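Local atomic coordinates of DSBA-like thioredoxin domain-containing protein (Nitrosomonas europaea, PDB entry 2IN3), a protein that probably acts as a thiol-disulfide oxidoreductase of the DsbA family, FrnE-like subfamily, and is a putative protein disulfide isomerase. Residues K7-D15 against S36-G46; P78-F89 against A121-V129. One frame throughout, in Å; residues are numbered along the deposited sequence. Where two conformers were deposited one is given.

Contact 1 of 2, residues K7-D15 against S36-G46; sequences KPVLWYIAD and SAFLTVKIMPG
Trp11 and Met44, a selenomethionine, meet on one face of a parallel strand pair, 9-14 beside 40-45. Met44 CE sits over the centre of the six-membered ring of Trp11, 3.6 Å from its centroid and 8° off the ring normal, a CH-pi contact within a Met-aromatic pair. CG of Met44 stands opposite its backbone N (chi1 -162°), and the bend at chi3 folds the methyl onto the indole. Val9 CG1 touches the other face of the indole, toward its rim, while the Lys42 chain runs alongside, its CE 3.8 Å from Trp11 CH2. The opposite face of the sheet carries Leu10, Val41, Tyr12 and Ile43, with Leu10 CD2 4.1 Å from Val41 CG2. Backbone bonds join the strands: Leu10 and Tyr12 each give and take one, the straightest being Tyr12 N to Lys42 O (2.7 Å, 177°). Just before the strands, Lys7 NZ gives a hydrogen bond to Ser36 O (2.6 Å), and a water joins Lys7 O to Thr40 OG1. Glu183 takes the Trp11 NE1 hydrogen bond. Helix 19-35 makes the beta-alpha-beta crossover of the thioredoxin fold; strand 179-184 pairs with the far edge of 9-14, and helix 111-123 packs on Val41 and Ile43.

Contact 2 of 2, residues P78-F89 against A121-V129; sequences PFTFENALPEGF and AFYVGQEDV
Gln126 reaches from just beyond the end of helix 111-123 into the loop 78-89. From CB, which starts toward that loop, the chain goes to CG, 4.0 Å from Thr80 CB, then to CD, between Glu82 O and Thr80 CG2. At the tip OE1 is nearest the same two atoms, and NE2 gives a hydrogen bond to Glu82 O (2.8 Å, 157°), with the acceptor near the amide plane, and a weak, bent one to Thr80 O. The extended run beyond CG (chi2 -166°) carries the amide to the type II turn Phe81-Ala84. Thr80 grips the helix end: its backbone N bonds to Tyr123 O, and OG1 donates to Val124 O at 2.7 Å, in the carbonyl plane on a lone pair. A water donates to both Thr80 O and Tyr123 O. The edge of Phe79 meets the face of Tyr123 in an offset edge-to-face pair, planes at 65°, and Pro78 CG touches Val124 CG2. Phe89 CZ approaches the edge of Phe122, 3.7 Å from CE1. Trp22 and Trp68 extend the aromatic cluster around Phe79 and Tyr123. Donors thus run both ways: Thr80 N and OG1 to helix-end carbonyls, the Gln126 amide back to the loop.

How the contacts relate
Contact 1 belongs to the central sheet of the thioredoxin fold, its centre about 11 Å from that of the chain, with 8 of 20 touching residues buried. Contact 2, where a long loop meets a helix end, lies about 17 Å out on the opposite side, with 4 of 13 buried. Regular backbone pairing dominates 7-15 with 36-46; 78-89 with 121-129 lacks such repetition and relies on one backbone bond together with side-chain amide, hydroxyl and aromatic contacts. Helix 111-123 links them, since it packs on strand 40-45 and ends in contact 2. Helix 19-35, which begins at an apparent thioredoxin-type CxxC, touches both: Ala14 and Tyr12 contact Cys21, while Phe79 and Tyr123 contact Ser19.

Contact 1 of 2, residues K7-D15 against S36-G46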
loop_
_atom_site.group_PDB
_atom_site.type_symbol
_atom_site.label_atom_id
_atom_site.label_comp_id
_atom_site.label_asym_id
_atom_site.label_seq_id
_atom_site.Cartn_x
_atom_site.Cartn_y
_atom_site.Cartn_z
ATOM N N LYS A 7 9.177 -9.167 -18.501
ATOM C CA LYS A 7 9.754 -8.128 -17.682
ATOM C C LYS A 7 9.896 -8.578 -16.240
ATOM O O LYS A 7 9.045 -9.307 -15.736
ATOM C CB LYS A 7 8.889 -6.868 -17.721
ATOM C CG LYS A 7 9.089 -6.047 -18.963
ATOM C CD LYS A 7 8.476 -4.685 -18.799
ATOM C CE LYS A 7 7.012 -4.801 -18.617
ATOM N NZ LYS A 7 6.395 -3.485 -18.868
ATOM N N PRO A 8 10.967 -8.117 -15.567
ATOM C CA PRO A 8 11.078 -8.295 -14.138
ATOM C C PRO A 8 9.913 -7.591 -13.459
ATOM O O PRO A 8 9.346 -6.641 -14.028
ATOM C CB PRO A 8 12.384 -7.577 -13.797
ATOM C CG PRO A 8 13.177 -7.635 -15.049
ATOM C CD PRO A 8 12.147 -7.426 -16.121
ATOM N N VAL A 9 9.568 -8.046 -12.260
ATOM C CA VAL A 9 8.461 -7.471 -11.516
ATOM C C VAL A 9 9.071 -6.690 -10.378
ATOM O O VAL A 9 9.998 -7.165 -9.705
ATOM C CB VAL A 9 7.485 -8.564 -10.949
ATOM C CG1 VAL A 9 6.447 -7.935 -10.010
ATOM C CG2 VAL A 9 6.794 -9.335 -12.069
ATOM N N LEU A 10 8.564 -5.484 -10.187
ATOM C CA LEU A 10 8.961 -4.648 -9.068
ATOM C C LEU A 10 7.755 -4.664 -8.132
ATOM O O LEU A 10 6.677 -4.098 -8.446
ATOM C CB LEU A 10 9.309 -3.216 -9.530
ATOM C CG LEU A 10 9.662 -2.228 -8.387
ATOM C CD1 LEU A 10 10.931 -2.638 -7.639
ATOM C CD2 LEU A 10 9.786 -0.770 -8.884
ATOM N N TRP A 11 7.920 -5.388 -7.033
ATOM C CA TRP A 11 6.896 -5.461 -5.987
ATOM C C TRP A 11 6.949 -4.264 -5.035
ATOM O O TRP A 11 7.971 -4.028 -4.372
ATOM C CB TRP A 11 7.043 -6.759 -5.176
ATOM C CG TRP A 11 6.733 -7.999 -5.935
ATOM C CD1 TRP A 11 7.626 -8.913 -6.425
ATOM C CD2 TRP A 11 5.429 -8.476 -6.297
ATOM N NE1 TRP A 11 6.955 -9.942 -7.068
ATOM C CE2 TRP A 11 5.608 -9.697 -6.996
ATOM C CE3 TRP A 11 4.125 -7.986 -6.099
ATOM C CZ2 TRP A 11 4.527 -10.439 -7.515
ATOM C CZ3 TRP A 11 3.045 -8.738 -6.601
ATOM C CH2 TRP A 11 3.262 -9.940 -7.301
ATOM N N TYR A 12 5.838 -3.555 -4.945
ATOM C CA TYR A 12 5.665 -2.516 -3.946
ATOM C C TYR A 12 4.956 -3.127 -2.736
ATOM O O TYR A 12 3.791 -3.511 -2.825
ATOM C CB TYR A 12 4.851 -1.344 -4.534
ATOM C CG TYR A 12 4.594 -0.208 -3.567
ATOM C CD1 TYR A 12 5.617 0.306 -2.763
ATOM C CD2 TYR A 12 3.335 0.347 -3.474
ATOM C CE1 TYR A 12 5.372 1.398 -1.890
ATOM C CE2 TYR A 12 3.054 1.436 -2.592
ATOM C CZ TYR A 12 4.081 1.930 -1.808
ATOM O OH TYR A 12 3.815 2.984 -0.965
ATOM N N ILE A 13 5.693 -3.261 -1.631
ATOM C CA ILE A 13 5.190 -3.963 -0.467
ATOM C C ILE A 13 4.795 -2.888 0.523
ATOM O O ILE A 13 5.656 -2.184 1.095
ATOM C CB ILE A 13 6.242 -4.937 0.144
ATOM C CG1 ILE A 13 6.685 -5.976 -0.913
ATOM C CG2 ILE A 13 5.667 -5.633 1.354
ATOM C CD1 ILE A 13 7.870 -6.853 -0.514
ATOM N N ALA A 14 3.492 -2.769 0.714
ATOM C CA ALA A 14 2.916 -1.592 1.381
ATOM C C ALA A 14 1.546 -1.884 1.928
ATOM O O ALA A 14 0.891 -2.843 1.509
ATOM C CB ALA A 14 2.875 -0.410 0.450
ATOM N N ASP A 15 1.134 -1.064 2.878
ATOM C CA ASP A 15 -0.176 -1.145 3.488
ATOM C C ASP A 15 -0.779 0.258 3.414
ATOM O O ASP A 15 -0.099 1.227 3.769
ATOM C CB ASP A 15 0.000 -1.540 4.958
ATOM C CG ASP A 15 -1.318 -1.814 5.646
ATOM O OD1 ASP A 15 -2.145 -0.880 5.758
ATOM O OD2 ASP A 15 -1.539 -2.983 6.064
ATOM N N SER A 36 7.944 1.820 -16.253
ATOM C CA SER A 36 6.952 0.783 -16.602
ATOM C C SER A 36 7.166 0.091 -17.952
ATOM O O SER A 36 6.509 -0.916 -18.250
ATOM C CB SER A 36 5.519 1.304 -16.452
ATOM O OG SER A 36 5.177 1.374 -15.075
ATOM N N ALA A 37 8.075 0.617 -18.770
ATOM C CA ALA A 37 8.481 -0.070 -19.983
ATOM C C ALA A 37 9.485 -1.184 -19.681
ATOM O O ALA A 37 9.674 -2.073 -20.503
ATOM C CB ALA A 37 9.052 0.910 -21.027
ATOM N N PHE A 38 10.071 -1.166 -18.487
ATOM C CA PHE A 38 11.205 -2.029 -18.148
ATOM C C PHE A 38 10.946 -2.943 -16.947
ATOM O O PHE A 38 11.596 -3.982 -16.807
ATOM C CB PHE A 38 12.425 -1.150 -17.861
ATOM C CG PHE A 38 12.665 -0.119 -18.929
ATOM C CD1 PHE A 38 13.069 -0.512 -20.205
ATOM C CD2 PHE A 38 12.461 1.241 -18.665
ATOM C CE1 PHE A 38 13.282 0.425 -21.210
ATOM C CE2 PHE A 38 12.663 2.190 -19.669
ATOM C CZ PHE A 38 13.083 1.776 -20.938
ATOM N N LEU A 39 10.007 -2.541 -16.095
ATOM C CA LEU A 39 9.635 -3.300 -14.902
ATOM C C LEU A 39 8.112 -3.345 -14.799
ATOM O O LEU A 39 7.447 -2.350 -15.077
ATOM C CB LEU A 39 10.216 -2.621 -13.648
ATOM C CG LEU A 39 11.738 -2.620 -13.480
ATOM C CD1 LEU A 39 12.184 -1.680 -12.358
ATOM C CD2 LEU A 39 12.252 -4.060 -13.241
ATOM N N THR A 40 7.538 -4.489 -14.429
ATOM C CA THR A 40 6.093 -4.500 -14.159
ATOM C C THR A 40 5.901 -4.220 -12.685
ATOM O O THR A 40 6.357 -5.005 -11.851
ATOM C CB THR A 40 5.429 -5.828 -14.516
ATOM O OG1 THR A 40 5.752 -6.160 -15.874
ATOM C CG2 THR A 40 3.898 -5.711 -14.373
ATOM N N VAL A 41 5.252 -3.102 -12.372
ATOM C CA VAL A 41 5.191 -2.622 -10.979
ATOM C C VAL A 41 3.869 -3.090 -10.389
ATOM O O VAL A 41 2.804 -2.825 -10.958
ATOM C CB VAL A 41 5.360 -1.076 -10.817
ATOM C CG1 VAL A 41 5.480 -0.741 -9.333
ATOM C CG2 VAL A 41 6.640 -0.561 -11.532
ATOM N N LYS A 42 3.941 -3.857 -9.297
ATOM C CA LYS A 42 2.739 -4.496 -8.730
ATOM C C LYS A 42 2.701 -4.288 -7.216
ATOM O O LYS A 42 3.723 -4.047 -6.628
ATOM C CB LYS A 42 2.734 -5.985 -9.045
ATOM C CG LYS A 42 2.635 -6.346 -10.533
ATOM C CD LYS A 42 2.725 -7.852 -10.794
ATOM C CE LYS A 42 1.508 -8.593 -10.330
ATOM N NZ LYS A 42 1.507 -10.015 -10.847
ATOM N N ILE A 43 1.524 -4.374 -6.588
ATOM C CA ILE A 43 1.450 -4.173 -5.125
ATOM C C ILE A 43 1.277 -5.538 -4.473
ATOM O O ILE A 43 0.479 -6.361 -4.948
ATOM C CB ILE A 43 0.268 -3.246 -4.691
ATOM C CG1 ILE A 43 0.438 -1.850 -5.273
ATOM C CG2 ILE A 43 0.197 -3.103 -3.119
ATOM C CD1 ILE A 43 -0.664 -0.870 -4.853
HETATM N N MSE A 44 2.043 -5.769 -3.405
HETATM C CA MSE A 44 1.856 -6.901 -2.504
HETATM C C MSE A 44 1.514 -6.306 -1.123
HETATM O O MSE A 44 2.408 -5.889 -0.362
HETATM C CB MSE A 44 3.115 -7.784 -2.449
HETATM C CG MSE A 44 2.838 -9.181 -1.891
HETATM SE SE MSE A 44 4.457 -10.280 -1.750
HETATM C CE MSE A 44 4.592 -10.806 -3.626
ATOM N N PRO A 45 0.213 -6.203 -0.812
ATOM C CA PRO A 45 -0.175 -5.632 0.483
ATOM C C PRO A 45 0.455 -6.401 1.676
ATOM O O PRO A 45 0.372 -7.632 1.740
ATOM C CB PRO A 45 -1.722 -5.777 0.478
ATOM C CG PRO A 45 -2.064 -5.724 -1.007
ATOM C CD PRO A 45 -0.976 -6.571 -1.617
ATOM N N GLY A 46 1.094 -5.665 2.592
ATOM C CA GLY A 46 1.749 -6.257 3.778
ATOM C C GLY A 46 2.402 -5.146 4.604
ATOM O O GLY A 46 2.323 -3.944 4.235
HETATM O O HOH W 1 6.231 -8.691 -16.091
#

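Contact 2 of 2, residues P78-F89 against A121-V129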
loop_
_atom_site.group_PDB
_atom_site.type_symbol
_atom_site.label_atom_id
_atom_site.label_comp_id
_atom_site.label_asym_id
_atom_site.label_seq_id
_atom_site.Cartn_x
_atom_site.Cartn_y
_atom_site.Cartn_z
ATOM N N PRO A 78 -0.704 15.226 2.689
ATOM C CA PRO A 78 -1.650 15.818 3.653
ATOM C C PRO A 78 -2.156 14.806 4.712
ATOM O O PRO A 78 -2.277 13.609 4.437
ATOM C CB PRO A 78 -2.802 16.287 2.750
ATOM C CG PRO A 78 -2.774 15.277 1.591
ATOM C CD PRO A 78 -1.323 14.993 1.362
ATOM N N PHE A 79 -2.458 15.319 5.906
ATOM C CA PHE A 79 -3.139 14.561 6.965
ATOM C C PHE A 79 -4.103 15.524 7.641
ATOM O O PHE A 79 -3.801 16.697 7.760
ATOM C CB PHE A 79 -2.152 14.073 8.049
ATOM C CG PHE A 79 -1.119 13.073 7.565
ATOM C CD1 PHE A 79 -1.281 11.708 7.821
ATOM C CD2 PHE A 79 0.040 13.508 6.929
ATOM C CE1 PHE A 79 -0.323 10.781 7.435
ATOM C CE2 PHE A 79 1.005 12.590 6.498
ATOM C CZ PHE A 79 0.828 11.233 6.736
ATOM N N THR A 80 -5.255 15.021 8.075
ATOM C CA THR A 80 -6.179 15.788 8.910
ATOM C C THR A 80 -5.940 15.396 10.349
ATOM O O THR A 80 -6.214 14.270 10.752
ATOM C CB THR A 80 -7.635 15.538 8.526
ATOM O OG1 THR A 80 -7.762 15.726 7.121
ATOM C CG2 THR A 80 -8.561 16.514 9.252
ATOM N N PHE A 81 -5.351 16.318 11.105
ATOM C CA PHE A 81 -4.910 16.006 12.445
ATOM C C PHE A 81 -6.029 16.228 13.438
ATOM O O PHE A 81 -6.080 15.561 14.470
ATOM C CB PHE A 81 -3.679 16.845 12.818
ATOM C CG PHE A 81 -2.439 16.400 12.131
ATOM C CD1 PHE A 81 -1.779 15.268 12.538
ATOM C CD2 PHE A 81 -1.943 17.100 11.038
ATOM C CE1 PHE A 81 -0.627 14.848 11.885
ATOM C CE2 PHE A 81 -0.791 16.677 10.385
ATOM C CZ PHE A 81 -0.143 15.553 10.805
ATOM N N GLU A 82 -6.923 17.164 13.123
ATOM C CA GLU A 82 -8.041 17.498 14.010
ATOM C C GLU A 82 -8.934 16.261 14.178
ATOM O O GLU A 82 -9.401 15.688 13.197
ATOM C CB GLU A 82 -8.852 18.668 13.446
ATOM C CG GLU A 82 -8.140 20.028 13.444
ATOM C CD GLU A 82 -6.996 20.117 12.422
ATOM O OE1 GLU A 82 -7.022 19.383 11.386
ATOM O OE2 GLU A 82 -6.068 20.929 12.669
ATOM N N ASN A 83 -9.144 15.862 15.432
ATOM C CA ASN A 83 -9.872 14.635 15.793
ATOM C C ASN A 83 -9.399 13.323 15.152
ATOM O O ASN A 83 -10.171 12.373 15.055
ATOM C CB ASN A 83 -11.385 14.824 15.652
ATOM C CG ASN A 83 -11.909 15.906 16.581
ATOM O OD1 ASN A 83 -11.903 17.088 16.239
ATOM N ND2 ASN A 83 -12.348 15.510 17.773
ATOM N N ALA A 84 -8.131 13.281 14.738
ATOM C CA ALA A 84 -7.480 12.058 14.241
ATOM C C ALA A 84 -7.591 10.901 15.230
ATOM O O ALA A 84 -7.516 11.094 16.461
ATOM C CB ALA A 84 -6.007 12.324 13.917
ATOM N N LEU A 85 -7.785 9.701 14.677
ATOM C CA LEU A 85 -7.766 8.462 15.458
ATOM C C LEU A 85 -8.500 8.585 16.799
ATOM O O LEU A 85 -7.860 8.499 17.853
ATOM C CB LEU A 85 -6.310 7.997 15.672
ATOM C CG LEU A 85 -5.495 7.758 14.392
ATOM C CD1 LEU A 85 -4.003 7.554 14.674
ATOM C CD2 LEU A 85 -6.037 6.573 13.610
ATOM N N PRO A 86 -9.845 8.764 16.767
ATOM C CA PRO A 86 -10.626 8.978 17.991
ATOM C C PRO A 86 -10.578 7.732 18.853
ATOM O O PRO A 86 -10.373 6.640 18.330
ATOM C CB PRO A 86 -12.071 9.167 17.494
ATOM C CG PRO A 86 -12.016 9.190 16.009
ATOM C CD PRO A 86 -10.689 8.690 15.558
ATOM N N GLU A 87 -10.771 7.880 20.160
ATOM C CA GLU A 87 -10.705 6.718 21.036
ATOM C C GLU A 87 -11.849 5.758 20.689
ATOM O O GLU A 87 -12.995 6.173 20.466
ATOM C CB GLU A 87 -10.666 7.117 22.532
ATOM C CG GLU A 87 -11.969 7.040 23.286
ATOM C CD GLU A 87 -12.262 5.647 23.854
ATOM O OE1 GLU A 87 -11.563 4.676 23.470
ATOM O OE2 GLU A 87 -13.201 5.523 24.684
ATOM N N GLY A 88 -11.515 4.476 20.619
ATOM C CA GLY A 88 -12.474 3.470 20.217
ATOM C C GLY A 88 -12.133 2.991 18.827
ATOM O O GLY A 88 -12.583 1.929 18.406
ATOM N N PHE A 89 -11.328 3.770 18.106
ATOM C CA PHE A 89 -10.925 3.388 16.771
ATOM C C PHE A 89 -10.108 2.101 16.825
ATOM O O PHE A 89 -9.220 1.954 17.679
ATOM C CB PHE A 89 -10.118 4.502 16.088
ATOM C CG PHE A 89 -9.728 4.171 14.688
ATOM C CD1 PHE A 89 -10.677 4.201 13.662
ATOM C CD2 PHE A 89 -8.424 3.778 14.399
ATOM C CE1 PHE A 89 -10.320 3.869 12.356
ATOM C CE2 PHE A 89 -8.051 3.441 13.104
ATOM C CZ PHE A 89 -8.991 3.488 12.078
ATOM N N ALA A 121 -8.547 8.694 1.724
ATOM C CA ALA A 121 -9.817 8.632 2.426
ATOM C C ALA A 121 -9.569 8.487 3.922
ATOM O O ALA A 121 -10.334 9.002 4.734
ATOM C CB ALA A 121 -10.663 7.497 1.908
ATOM N N PHE A 122 -8.527 7.736 4.262
ATOM C CA PHE A 122 -8.141 7.526 5.635
ATOM C C PHE A 122 -7.422 8.747 6.246
ATOM O O PHE A 122 -7.905 9.334 7.227
ATOM C CB PHE A 122 -7.260 6.283 5.725
ATOM C CG PHE A 122 -6.815 5.952 7.131
ATOM C CD1 PHE A 122 -7.755 5.744 8.150
ATOM C CD2 PHE A 122 -5.479 5.804 7.418
ATOM C CE1 PHE A 122 -7.343 5.415 9.451
ATOM C CE2 PHE A 122 -5.053 5.484 8.716
ATOM C CZ PHE A 122 -5.984 5.298 9.728
ATOM N N TYR A 123 -6.287 9.133 5.666
ATOM C CA TYR A 123 -5.462 10.191 6.276
ATOM C C TYR A 123 -6.077 11.583 6.209
ATOM O O TYR A 123 -5.945 12.381 7.157
ATOM C CB TYR A 123 -4.052 10.180 5.703
ATOM C CG TYR A 123 -3.303 8.926 6.097
ATOM C CD1 TYR A 123 -3.070 8.635 7.445
ATOM C CD2 TYR A 123 -2.841 8.021 5.135
ATOM C CE1 TYR A 123 -2.397 7.479 7.829
ATOM C CE2 TYR A 123 -2.164 6.835 5.517
ATOM C CZ TYR A 123 -1.936 6.611 6.876
ATOM O OH TYR A 123 -1.310 5.481 7.284
ATOM N N VAL A 124 -6.779 11.866 5.116
ATOM C CA VAL A 124 -7.388 13.178 4.917
ATOM C C VAL A 124 -8.864 13.110 5.244
ATOM O O VAL A 124 -9.361 13.917 6.027
ATOM C CB VAL A 124 -7.153 13.692 3.469
ATOM C CG1 VAL A 124 -7.761 15.102 3.248
ATOM C CG2 VAL A 124 -5.634 13.675 3.144
ATOM N N GLY A 125 -9.555 12.130 4.669
ATOM C CA GLY A 125 -11.006 12.034 4.820
ATOM C C GLY A 125 -11.423 11.593 6.216
ATOM O O GLY A 125 -12.566 11.802 6.614
ATOM N N GLN A 126 -10.494 10.966 6.954
ATOM C CA GLN A 126 -10.782 10.363 8.270
ATOM C C GLN A 126 -11.851 9.285 8.172
ATOM O O GLN A 126 -12.687 9.117 9.082
ATOM C CB GLN A 126 -11.172 11.441 9.287
ATOM C CG GLN A 126 -10.102 12.489 9.442
ATOM C CD GLN A 126 -10.289 13.368 10.641
ATOM O OE1 GLN A 126 -11.357 13.918 10.846
ATOM N NE2 GLN A 126 -9.241 13.519 11.436
ATOM N N GLU A 127 -11.862 8.579 7.048
ATOM C CA GLU A 127 -12.880 7.577 6.823
ATOM C C GLU A 127 -12.382 6.253 7.376
ATOM O O GLU A 127 -11.172 6.013 7.418
ATOM C CB GLU A 127 -13.197 7.453 5.346
ATOM C CG GLU A 127 -13.655 8.744 4.729
ATOM C CD GLU A 127 -14.123 8.571 3.303
ATOM O OE1 GLU A 127 -14.329 7.427 2.866
ATOM O OE2 GLU A 127 -14.269 9.587 2.607
ATOM N N ASP A 128 -13.313 5.420 7.829
ATOM C CA ASP A 128 -12.951 4.128 8.382
ATOM C C ASP A 128 -12.798 3.151 7.230
ATOM O O ASP A 128 -13.741 2.456 6.840
ATOM C CB ASP A 128 -13.988 3.652 9.401
ATOM C CG ASP A 128 -13.516 2.436 10.195
ATOM O OD1 ASP A 128 -12.387 1.942 9.951
ATOM O OD2 ASP A 128 -14.286 1.980 11.072
ATOM N N VAL A 129 -11.584 3.123 6.683
ATOM C CA VAL A 129 -11.261 2.307 5.515
ATOM C C VAL A 129 -11.135 0.810 5.814
ATOM O O VAL A 129 -10.927 -0.001 4.902
ATOM C CB VAL A 129 -10.025 2.853 4.742
ATOM C CG1 VAL A 129 -10.300 4.278 4.287
ATOM C CG2 VAL A 129 -8.758 2.783 5.585
HETATM O O HOH W 2 -6.890 11.761 9.625
#